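Local coordinates for protein meta cleavage compound hydrolase (Janthinobacterium, PDB 1J1I) that hydrolyses a carbon-carbon bond of the meta-cleavage product formed during bacterial carbazole degradation, probably yielding anthranilate, at residues A[26-31]-A[96-101]. Numbering follows the deposited sequence.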
loop_
_atom_site.group_PDB
_atom_site.type_symbol
_atom_site.label_atom_id
_atom_site.label_comp_id
_atom_site.label_asym_id
_atom_site.label_seq_id
_atom_site.Cartn_x
_atom_site.Cartn_y
_atom_site.Cartn_z
ATOM N N VAL A 26 29.689 9.271 -19.170
ATOM C CA VAL A 26 28.647 8.604 -19.945
ATOM C C VAL A 26 27.510 9.582 -20.247
ATOM O O VAL A 26 26.780 9.987 -19.340
ATOM C CB VAL A 26 28.069 7.378 -19.181
ATOM C CG1 VAL A 26 26.974 6.705 -20.015
ATOM C CG2 VAL A 26 29.181 6.376 -18.880
ATOM N N GLU A 27 27.371 9.982 -21.512
ATOM C CA GLU A 27 26.291 10.893 -21.887
ATOM C C GLU A 27 25.011 10.156 -21.526
ATOM O O GLU A 27 24.852 8.982 -21.864
ATOM C CB GLU A 27 26.285 11.196 -23.393
ATOM C CG GLU A 27 26.823 12.573 -23.805
ATOM C CD GLU A 27 26.557 13.675 -22.784
ATOM O OE1 GLU A 27 27.406 13.852 -21.898
ATOM O OE2 GLU A 27 25.508 14.354 -22.863
ATOM N N THR A 28 24.097 10.851 -20.859
ATOM C CA THR A 28 22.860 10.230 -20.407
ATOM C C THR A 28 21.626 11.016 -20.814
ATOM O O THR A 28 21.602 12.243 -20.728
ATOM C CB THR A 28 22.885 10.084 -18.870
ATOM O OG1 THR A 28 24.100 9.433 -18.482
ATOM C CG2 THR A 28 21.696 9.265 -18.380
ATOM N N ARG A 29 20.604 10.297 -21.261
ATOM C CA ARG A 29 19.354 10.911 -21.681
ATOM C C ARG A 29 18.299 10.776 -20.598
ATOM O O ARG A 29 18.146 9.711 -19.997
ATOM C CB ARG A 29 18.841 10.240 -22.958
ATOM C CG ARG A 29 17.473 10.729 -23.426
ATOM C CD ARG A 29 16.442 9.615 -23.348
ATOM N NE ARG A 29 15.227 9.947 -24.085
ATOM C CZ ARG A 29 14.283 9.068 -24.400
ATOM N NH1 ARG A 29 14.408 7.797 -24.041
ATOM N NH2 ARG A 29 13.219 9.458 -25.089
ATOM N N TYR A 30 17.575 11.859 -20.346
ATOM C CA TYR A 30 16.509 11.825 -19.362
ATOM C C TYR A 30 15.323 12.665 -19.801
ATOM O O TYR A 30 15.434 13.500 -20.700
ATOM C CB TYR A 30 16.998 12.294 -17.981
ATOM C CG TYR A 30 17.507 13.720 -17.886
ATOM C CD1 TYR A 30 18.795 14.057 -18.311
ATOM C CD2 TYR A 30 16.726 14.722 -17.303
ATOM C CE1 TYR A 30 19.298 15.358 -18.148
ATOM C CE2 TYR A 30 17.214 16.022 -17.139
ATOM C CZ TYR A 30 18.503 16.329 -17.560
ATOM O OH TYR A 30 18.998 17.604 -17.375
ATOM N N LEU A 31 14.183 12.409 -19.173
ATOM C CA LEU A 31 12.954 13.140 -19.438
ATOM C C LEU A 31 12.695 13.956 -18.179
ATOM O O LEU A 31 12.865 13.456 -17.068
ATOM C CB LEU A 31 11.799 12.164 -19.673
ATOM C CG LEU A 31 11.532 11.583 -21.065
ATOM C CD1 LEU A 31 12.811 11.396 -21.849
ATOM C CD2 LEU A 31 10.781 10.274 -20.901
ATOM N N HIS A 96 24.780 6.677 -9.888
ATOM C CA HIS A 96 25.457 7.531 -8.917
ATOM C C HIS A 96 26.000 8.777 -9.617
ATOM O O HIS A 96 25.804 9.901 -9.147
ATOM C CB HIS A 96 26.603 6.757 -8.246
ATOM C CG HIS A 96 27.635 7.632 -7.594
ATOM N ND1 HIS A 96 28.628 8.267 -8.307
ATOM C CD2 HIS A 96 27.828 7.970 -6.296
ATOM C CE1 HIS A 96 29.393 8.955 -7.476
ATOM N NE2 HIS A 96 28.930 8.792 -6.251
ATOM N N ASP A 97 26.672 8.569 -10.745
ATOM C CA ASP A 97 27.255 9.665 -11.510
ATOM C C ASP A 97 26.182 10.596 -12.081
ATOM O O ASP A 97 26.359 11.815 -12.103
ATOM C CB ASP A 97 28.149 9.116 -12.639
ATOM C CG ASP A 97 29.360 8.341 -12.114
ATOM O OD1 ASP A 97 29.674 8.441 -10.913
ATOM O OD2 ASP A 97 30.015 7.634 -12.907
ATOM N N PHE A 98 25.066 10.029 -12.533
ATOM C CA PHE A 98 23.980 10.840 -13.075
ATOM C C PHE A 98 23.435 11.758 -11.985
ATOM O O PHE A 98 23.250 12.952 -12.204
ATOM C CB PHE A 98 22.853 9.951 -13.606
ATOM C CG PHE A 98 21.637 10.715 -14.062
ATOM C CD1 PHE A 98 20.504 10.785 -13.258
ATOM C CD2 PHE A 98 21.626 11.366 -15.296
ATOM C CE1 PHE A 98 19.368 11.489 -13.670
ATOM C CE2 PHE A 98 20.499 12.077 -15.722
ATOM C CZ PHE A 98 19.363 12.137 -14.905
ATOM N N ILE A 99 23.178 11.193 -10.811
ATOM C CA ILE A 99 22.667 11.984 -9.700
ATOM C C ILE A 99 23.614 13.146 -9.392
ATOM O O ILE A 99 23.182 14.294 -9.286
ATOM C CB ILE A 99 22.466 11.101 -8.447
ATOM C CG1 ILE A 99 21.291 10.144 -8.690
ATOM C CG2 ILE A 99 22.187 11.961 -7.228
ATOM C CD1 ILE A 99 21.122 9.089 -7.625
ATOM N N LYS A 100 24.904 12.847 -9.268
ATOM C CA LYS A 100 25.903 13.874 -8.979
ATOM C C LYS A 100 25.969 14.927 -10.091
ATOM O O LYS A 100 26.073 16.120 -9.817
ATOM C CB LYS A 100 27.285 13.235 -8.812
ATOM C CG LYS A 100 27.362 12.182 -7.719
ATOM C CD LYS A 100 27.035 12.763 -6.356
ATOM C CE LYS A 100 28.092 13.754 -5.903
ATOM N NZ LYS A 100 29.436 13.123 -5.821
ATOM N N ALA A 101 25.913 14.474 -11.342
ATOM C CA ALA A 101 25.976 15.371 -12.493
ATOM C C ALA A 101 24.756 16.284 -12.602
ATOM O O ALA A 101 24.836 17.375 -13.176
ATOM C CB ALA A 101 26.136 14.558 -13.777
#
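Thr28 OG1 has two partners: it donates a hydrogen bond to Val26 O at 2.9 Å and shares a hydrogen bond with His94 NE2, one turn before Phe98 on helix 88-101. The bond to Val26 O comes from above the carbonyl plane, 43° out of it. The contact belongs to the α/β-hydrolase fold. Here helix 88-101, which precedes the strand leading to Ser114, the probable catalytic serine, packs on the antiparallel strand 26-33 near one edge of the central sheet. The active site lies elsewhere.

Thr28 and Tyr30 alternate with Arg29 along the strand and turn their CB atoms to the helix. Arg29 turns its CB away. Its guanidinium forms salt bridges with Glu18, Asp72 and Glu50. CG2 of Thr28 approaches the Phe98 ring obliquely, 3.7 Å from its CD2. The Phe98 ring reaches the strand with CG anti to the backbone N (chi1 174°). The edge of Phe98 points toward the face of Tyr30 in an offset edge-to-face stack. The ring centroids are 5.5 Å apart and the planes lie at 72°. Ile69 and Met71 of the adjacent strand also pack on Phe98, and Ile69 touches Tyr30 as well. With an alanine in place of Phe98, Tyr30 would probably lose its stacking partner and the Thr28 methyl this neighbour, opening a gap between helix and sheet. The closest approach in the stack is 3.7 Å, from Phe98 CE2 to Tyr30 CD1, while Phe98 CZ sits 3.9 Å from Tyr30 CG.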